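Local structure of probable TonB-dependent receptor (4K3F) at residues A54-H59 with G79-P84; G113-L118 with S194-I199. The protein probably binds methionine in the periplasm as the lipid-anchored substrate-binding component of a transport system. One frame throughout, in Å; residues are numbered along the deposited sequence.

Interaction 1: residues A54-H59 with G79-P84; sequences ANFFQH and GVHIEP. With MSE (selenomethionine), chain B.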
loop_
_atom_site.group_PDB
_atom_site.type_symbol
_atom_site.label_atom_id
_atom_site.label_comp_id
_atom_site.label_asym_id
_atom_site.label_seq_id
_atom_site.Cartn_x
_atom_site.Cartn_y
_atom_site.Cartn_z
ATOM N N ALA A 54 -12.427 -4.622 11.537
ATOM C CA ALA A 54 -11.275 -3.815 11.161
ATOM C C ALA A 54 -10.650 -4.321 9.870
ATOM O O ALA A 54 -11.024 -5.367 9.339
ATOM C CB ALA A 54 -10.240 -3.884 12.277
ATOM N N ASN A 55 -9.733 -3.545 9.327
ATOM C CA ASN A 55 -8.954 -3.984 8.187
ATOM C C ASN A 55 -7.507 -3.497 8.271
ATOM O O ASN A 55 -7.167 -2.570 9.022
ATOM C CB ASN A 55 -9.625 -3.649 6.829
ATOM C CG ASN A 55 -9.735 -2.155 6.555
ATOM O OD1 ASN A 55 -8.749 -1.412 6.609
ATOM N ND2 ASN A 55 -10.907 -1.723 6.208
ATOM N N PHE A 56 -6.686 -4.101 7.428
ATOM C CA PHE A 56 -5.244 -3.819 7.393
ATOM C C PHE A 56 -4.760 -4.039 5.983
ATOM O O PHE A 56 -4.489 -5.151 5.579
ATOM C CB PHE A 56 -4.517 -4.682 8.427
ATOM C CG PHE A 56 -3.023 -4.478 8.465
ATOM C CD1 PHE A 56 -2.469 -3.209 8.422
ATOM C CD2 PHE A 56 -2.169 -5.549 8.583
ATOM C CE1 PHE A 56 -1.074 -3.035 8.468
ATOM C CE2 PHE A 56 -0.781 -5.369 8.637
ATOM C CZ PHE A 56 -0.239 -4.123 8.593
ATOM N N PHE A 57 -4.668 -2.931 5.242
ATOM C CA PHE A 57 -4.346 -2.979 3.793
ATOM C C PHE A 57 -3.986 -1.651 3.168
ATOM O O PHE A 57 -3.474 -1.664 2.091
ATOM C CB PHE A 57 -5.453 -3.608 2.931
ATOM C CG PHE A 57 -6.570 -2.653 2.573
ATOM C CD1 PHE A 57 -7.526 -2.315 3.490
ATOM C CD2 PHE A 57 -6.615 -2.073 1.315
ATOM C CE1 PHE A 57 -8.575 -1.421 3.153
ATOM C CE2 PHE A 57 -7.632 -1.203 0.983
ATOM C CZ PHE A 57 -8.597 -0.875 1.900
ATOM N N GLN A 58 -4.286 -0.525 3.796
ATOM C CA GLN A 58 -4.219 0.797 3.097
ATOM C C GLN A 58 -3.364 1.767 3.882
ATOM O O GLN A 58 -3.029 1.510 5.056
ATOM C CB GLN A 58 -5.625 1.374 2.913
ATOM C CG GLN A 58 -6.207 1.947 4.214
ATOM C CD GLN A 58 -7.713 2.007 4.156
ATOM O OE1 GLN A 58 -8.302 2.639 3.272
ATOM N NE2 GLN A 58 -8.345 1.263 5.024
ATOM N N HIS A 59 -3.007 2.871 3.231
ATOM C CA HIS A 59 -2.350 3.973 3.901
ATOM C C HIS A 59 -3.377 5.079 4.167
ATOM O O HIS A 59 -4.526 5.015 3.755
ATOM C CB HIS A 59 -1.128 4.486 3.121
ATOM C CG HIS A 59 -1.350 4.692 1.630
ATOM N ND1 HIS A 59 -2.264 5.610 1.126
ATOM C CD2 HIS A 59 -0.781 4.112 0.551
ATOM C CE1 HIS A 59 -2.227 5.588 -0.200
ATOM N NE2 HIS A 59 -1.315 4.696 -0.572
ATOM N N GLY A 79 -0.233 2.807 12.912
ATOM C CA GLY A 79 0.592 2.568 11.764
ATOM C C GLY A 79 1.483 1.373 11.998
ATOM O O GLY A 79 1.906 1.097 13.118
ATOM N N VAL A 80 1.749 0.630 10.948
ATOM C CA VAL A 80 2.490 -0.583 11.066
ATOM C C VAL A 80 3.767 -0.607 10.250
ATOM O O VAL A 80 4.818 -0.894 10.802
ATOM C CB VAL A 80 1.628 -1.812 10.752
ATOM C CG1 VAL A 80 2.441 -3.077 11.008
ATOM C CG2 VAL A 80 0.373 -1.860 11.610
ATOM N N HIS A 81 3.673 -0.364 8.938
ATOM C CA HIS A 81 4.801 -0.508 8.048
ATOM C C HIS A 81 4.662 0.367 6.830
ATOM O O HIS A 81 3.579 0.899 6.557
ATOM C CB HIS A 81 4.978 -1.970 7.599
ATOM C CG HIS A 81 3.912 -2.449 6.668
ATOM N ND1 HIS A 81 2.798 -3.150 7.068
ATOM C CD2 HIS A 81 3.797 -2.317 5.325
ATOM C CE1 HIS A 81 2.050 -3.428 6.019
ATOM N NE2 HIS A 81 2.635 -2.927 4.948
ATOM N N ILE A 82 5.769 0.511 6.119
ATOM C CA ILE A 82 5.778 1.253 4.852
ATOM C C ILE A 82 6.206 0.277 3.779
ATOM O O ILE A 82 7.033 -0.621 4.039
ATOM C CB ILE A 82 6.762 2.471 4.885
ATOM C CG1 ILE A 82 6.470 3.370 6.088
ATOM C CG2 ILE A 82 6.654 3.312 3.631
ATOM C CD1 ILE A 82 7.602 3.377 7.089
ATOM N N GLU A 83 5.666 0.441 2.580
ATOM C CA GLU A 83 6.009 -0.393 1.407
ATOM C C GLU A 83 6.508 0.521 0.312
ATOM O O GLU A 83 5.738 0.916 -0.546
ATOM C CB GLU A 83 4.763 -1.113 0.865
ATOM C CG GLU A 83 4.176 -2.125 1.794
ATOM C CD GLU A 83 2.833 -2.697 1.333
ATOM O OE1 GLU A 83 2.425 -2.588 0.129
ATOM O OE2 GLU A 83 2.179 -3.244 2.202
ATOM N N PRO A 84 7.797 0.882 0.331
ATOM C CA PRO A 84 8.261 1.824 -0.692
ATOM C C PRO A 84 7.911 1.370 -2.108
ATOM O O PRO A 84 8.197 0.230 -2.506
ATOM C CB PRO A 84 9.757 1.883 -0.450
ATOM C CG PRO A 84 9.864 1.655 1.018
ATOM C CD PRO A 84 8.819 0.589 1.322
HETATM N N MSE B 300 -0.014 -1.790 0.609
HETATM C CA MSE B 300 -0.322 -0.705 -0.368
HETATM C C MSE B 300 0.861 0.255 -0.346
HETATM O O MSE B 300 1.359 0.587 0.735
HETATM O OXT MSE B 300 1.312 0.711 -1.403
HETATM C CB MSE B 300 -1.628 0.029 -0.020
HETATM C CG MSE B 300 -1.970 1.109 -1.018
HETATM SE SE MSE B 300 -3.543 2.120 -0.417
HETATM C CE MSE B 300 -4.869 0.787 -0.597
#
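The aromatic ring of F56 bridges from strand 54-59 to V80 and H81 on strand 75-82, and the direct contact between the two segments is confined to these three buried side chains. The apolar part is small. With CG anti to the backbone N (chi1 179°), the F56 ring extends toward the far strand, where CE1 lies 3.7 Å from V80 CG2, the two side chains crossing at about a right angle. Strand 198-202 runs between the two backbones, bonded to both, so F56 has to reach past it.

The aromatic part is a meeting of F56 with H81. F56 CZ comes to 3.5 Å from H81 CE1, at the imidazole edge and near its plane, with the two ring planes steeply inclined at 78°. H14, from helix 11-26, packs against both rings.

The polar part belongs to H81 and E83. H81 NE2 donates to E83 OE2 over 2.8 Å in a fairly straight bond, close to the imidazole plane, and E83 OE2 accepts through its anti lone pair. The other carboxylate oxygen, E83 OE1, accepts a hydrogen bond of 2.6 Å from the ligand atom MSE N.

F57, Q58 and H59 face the ligand. The selenium lies over one face of the H59 imidazole, offset toward its rim, with MSE SE 3.4 Å from H59 NE2. The terminal methyl is bordered by Q58 and F57, MSE CE being 3.6 Å from Q58 CB. F57 to H59 therefore line the selenoether end of the pocket while E83 holds the amino end. As a second-shell residue, H81 orients the E83 carboxylate, and the negative charge there would be expected to stabilise a protonated ligand amine.

Interaction 2: residues G113-L118 with S194-I199; sequences GGRALL and SPYVNI. With MSE (selenomethionine), chain B.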
loop_
_atom_site.group_PDB
_atom_site.type_symbol
_atom_site.label_atom_id
_atom_site.label_comp_id
_atom_site.label_asym_id
_atom_site.label_seq_id
_atom_site.Cartn_x
_atom_site.Cartn_y
_atom_site.Cartn_z
ATOM N N GLY A 113 -2.107 6.882 -7.685
ATOM C CA GLY A 113 -1.740 7.545 -8.942
ATOM C C GLY A 113 -0.838 8.749 -8.651
ATOM O O GLY A 113 0.226 8.895 -9.241
ATOM N N GLY A 114 -1.232 9.595 -7.698
ATOM C CA GLY A 114 -0.456 10.777 -7.362
ATOM C C GLY A 114 0.915 10.418 -6.847
ATOM O O GLY A 114 1.900 11.017 -7.210
ATOM N N ARG A 115 0.941 9.420 -5.961
ATOM C CA ARG A 115 2.161 8.859 -5.424
ATOM C C ARG A 115 3.139 8.385 -6.532
ATOM O O ARG A 115 4.335 8.661 -6.480
ATOM C CB ARG A 115 1.761 7.709 -4.535
ATOM C CG ARG A 115 2.847 6.809 -4.079
ATOM C CD ARG A 115 2.219 5.665 -3.304
ATOM N NE ARG A 115 3.228 5.053 -2.506
ATOM C CZ ARG A 115 3.032 4.009 -1.713
ATOM N NH1 ARG A 115 1.839 3.416 -1.669
ATOM N NH2 ARG A 115 4.039 3.551 -1.018
ATOM N N ALA A 116 2.596 7.673 -7.519
ATOM C CA ALA A 116 3.372 7.206 -8.650
ATOM C C ALA A 116 3.947 8.366 -9.435
ATOM O O ALA A 116 5.133 8.347 -9.780
ATOM C CB ALA A 116 2.510 6.329 -9.552
ATOM N N LEU A 117 3.116 9.407 -9.691
ATOM C CA LEU A 117 3.612 10.572 -10.426
ATOM C C LEU A 117 4.739 11.265 -9.637
ATOM O O LEU A 117 5.715 11.756 -10.221
ATOM C CB LEU A 117 2.485 11.550 -10.710
ATOM C CG LEU A 117 1.472 11.067 -11.744
ATOM C CD1 LEU A 117 0.252 11.986 -11.770
ATOM C CD2 LEU A 117 2.120 11.016 -13.122
ATOM N N LEU A 118 4.594 11.327 -8.317
ATOM C CA LEU A 118 5.650 11.918 -7.485
ATOM C C LEU A 118 6.965 11.141 -7.549
ATOM O O LEU A 118 8.036 11.749 -7.543
ATOM C CB LEU A 118 5.185 12.063 -6.029
ATOM C CG LEU A 118 4.129 13.154 -5.816
ATOM C CD1 LEU A 118 3.667 13.144 -4.369
ATOM C CD2 LEU A 118 4.640 14.530 -6.157
ATOM N N SER A 194 7.794 8.555 4.261
ATOM C CA SER A 194 6.824 8.930 3.249
ATOM C C SER A 194 5.462 9.119 3.874
ATOM O O SER A 194 5.248 8.781 5.046
ATOM C CB SER A 194 6.758 7.853 2.149
ATOM O OG SER A 194 6.036 6.696 2.595
ATOM N N PRO A 195 4.513 9.601 3.066
ATOM C CA PRO A 195 3.109 9.665 3.540
ATOM C C PRO A 195 2.390 8.327 3.694
ATOM O O PRO A 195 1.214 8.324 4.034
ATOM C CB PRO A 195 2.405 10.505 2.441
ATOM C CG PRO A 195 3.514 11.299 1.824
ATOM C CD PRO A 195 4.714 10.373 1.831
ATOM N N TYR A 196 3.046 7.213 3.376
ATOM C CA TYR A 196 2.316 5.990 3.035
ATOM C C TYR A 196 2.438 4.822 4.020
ATOM O O TYR A 196 2.304 3.642 3.649
ATOM C CB TYR A 196 2.633 5.544 1.607
ATOM C CG TYR A 196 2.462 6.666 0.618
ATOM C CD1 TYR A 196 1.203 7.207 0.337
ATOM C CD2 TYR A 196 3.573 7.278 0.036
ATOM C CE1 TYR A 196 1.036 8.249 -0.537
ATOM C CE2 TYR A 196 3.404 8.338 -0.840
ATOM C CZ TYR A 196 2.148 8.826 -1.108
ATOM O OH TYR A 196 2.011 9.870 -1.956
ATOM N N VAL A 197 2.570 5.144 5.297
ATOM C CA VAL A 197 2.502 4.098 6.296
ATOM C C VAL A 197 1.161 3.386 6.198
ATOM O O VAL A 197 0.115 4.014 6.053
ATOM C CB VAL A 197 2.687 4.674 7.710
ATOM C CG1 VAL A 197 2.485 3.620 8.769
ATOM C CG2 VAL A 197 4.048 5.331 7.837
ATOM N N ASN A 198 1.209 2.056 6.178
ATOM C CA ASN A 198 -0.008 1.231 6.195
ATOM C C ASN A 198 -0.568 1.128 7.611
ATOM O O ASN A 198 0.180 0.943 8.568
ATOM C CB ASN A 198 0.273 -0.164 5.624
ATOM C CG ASN A 198 0.359 -0.159 4.083
ATOM O OD1 ASN A 198 -0.145 -1.062 3.432
ATOM N ND2 ASN A 198 0.948 0.929 3.494
ATOM N N ILE A 199 -1.878 1.308 7.715
ATOM C CA ILE A 199 -2.536 1.462 8.978
ATOM C C ILE A 199 -3.587 0.372 9.212
ATOM O O ILE A 199 -4.288 -0.071 8.303
ATOM C CB ILE A 199 -3.236 2.834 9.038
ATOM C CG1 ILE A 199 -3.991 3.133 7.723
ATOM C CG2 ILE A 199 -2.185 3.919 9.241
ATOM C CD1 ILE A 199 -4.916 4.318 7.766
HETATM N N MSE B 300 -0.014 -1.790 0.609
HETATM C CA MSE B 300 -0.322 -0.705 -0.368
HETATM C C MSE B 300 0.861 0.255 -0.346
HETATM O O MSE B 300 1.359 0.587 0.735
HETATM O OXT MSE B 300 1.312 0.711 -1.403
HETATM C CB MSE B 300 -1.628 0.029 -0.020
HETATM C CG MSE B 300 -1.970 1.109 -1.018
HETATM SE SE MSE B 300 -3.543 2.120 -0.417
HETATM C CE MSE B 300 -4.869 0.787 -0.597
HETATM O O HOH W 1 3.493 2.130 1.563
#
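R115 and Y196 lie flat against each other, their side chains running past one another in opposite directions. The R115 chain leaves helix 110-122 extended, CG anti to the backbone N (chi1 168°), and follows the tyrosine from hydroxyl to CB: R115 CB sits 3.4 Å from Y196 OH, CD stands over the ring centre in a CH-pi contact, and the guanidinium stacks toward the CG end. The two planes differ by 19°, with R115 CZ 4.1 Å from the Y196 ring centroid, an off-centre cation-pi pair. P195 CB covers the opposite face of the tyrosine ring.

This stack leaves the edge of the guanidinium turned to the ligand carboxylate, and R115 NH1 donates to MSE OXT over 2.8 Å in a bent bond (133°). Water 1 accepts from R115 NH2 and lies within hydrogen-bonding distance of Y196 O and MSE O. E190 forms a salt bridge with NH2, further fixing the group. From the strand side, N198 grips the ligand with both ends of its amide: ND2 donates to MSE O at 2.8 Å, while OD1 accepts from MSE N at 2.9 Å.

S194 OG accepts from the backbone N of Y196, an ST turn leading into that residue. R115 and N198 form part of an amino-acid head-group site, with E83 and N171 completing the polar grip, consistent with methionine binding by an NlpA-family periplasmic binding protein.

Interactions 1 and 2 have centres about 11 Å apart and follow one another along the chain, the first closing before the second opens. They meet in the six-stranded mixed sheet, where strand 198-202 lies between strands 54-59 and 75-82. Backbone pairing joins them directly: H81 O is 2.7 Å from N198 N, and V80 N is 2.9 Å from N198 O, both probable hydrogen bonds. Helix 110-122, by contrast, packs on strand 103-107 of the separate five-stranded sheet. Selenomethionine is thus held between the six-stranded sheet with its loops and a helix that packs on the five-stranded one, consistent with the two-lobed cleft of periplasmic binding proteins.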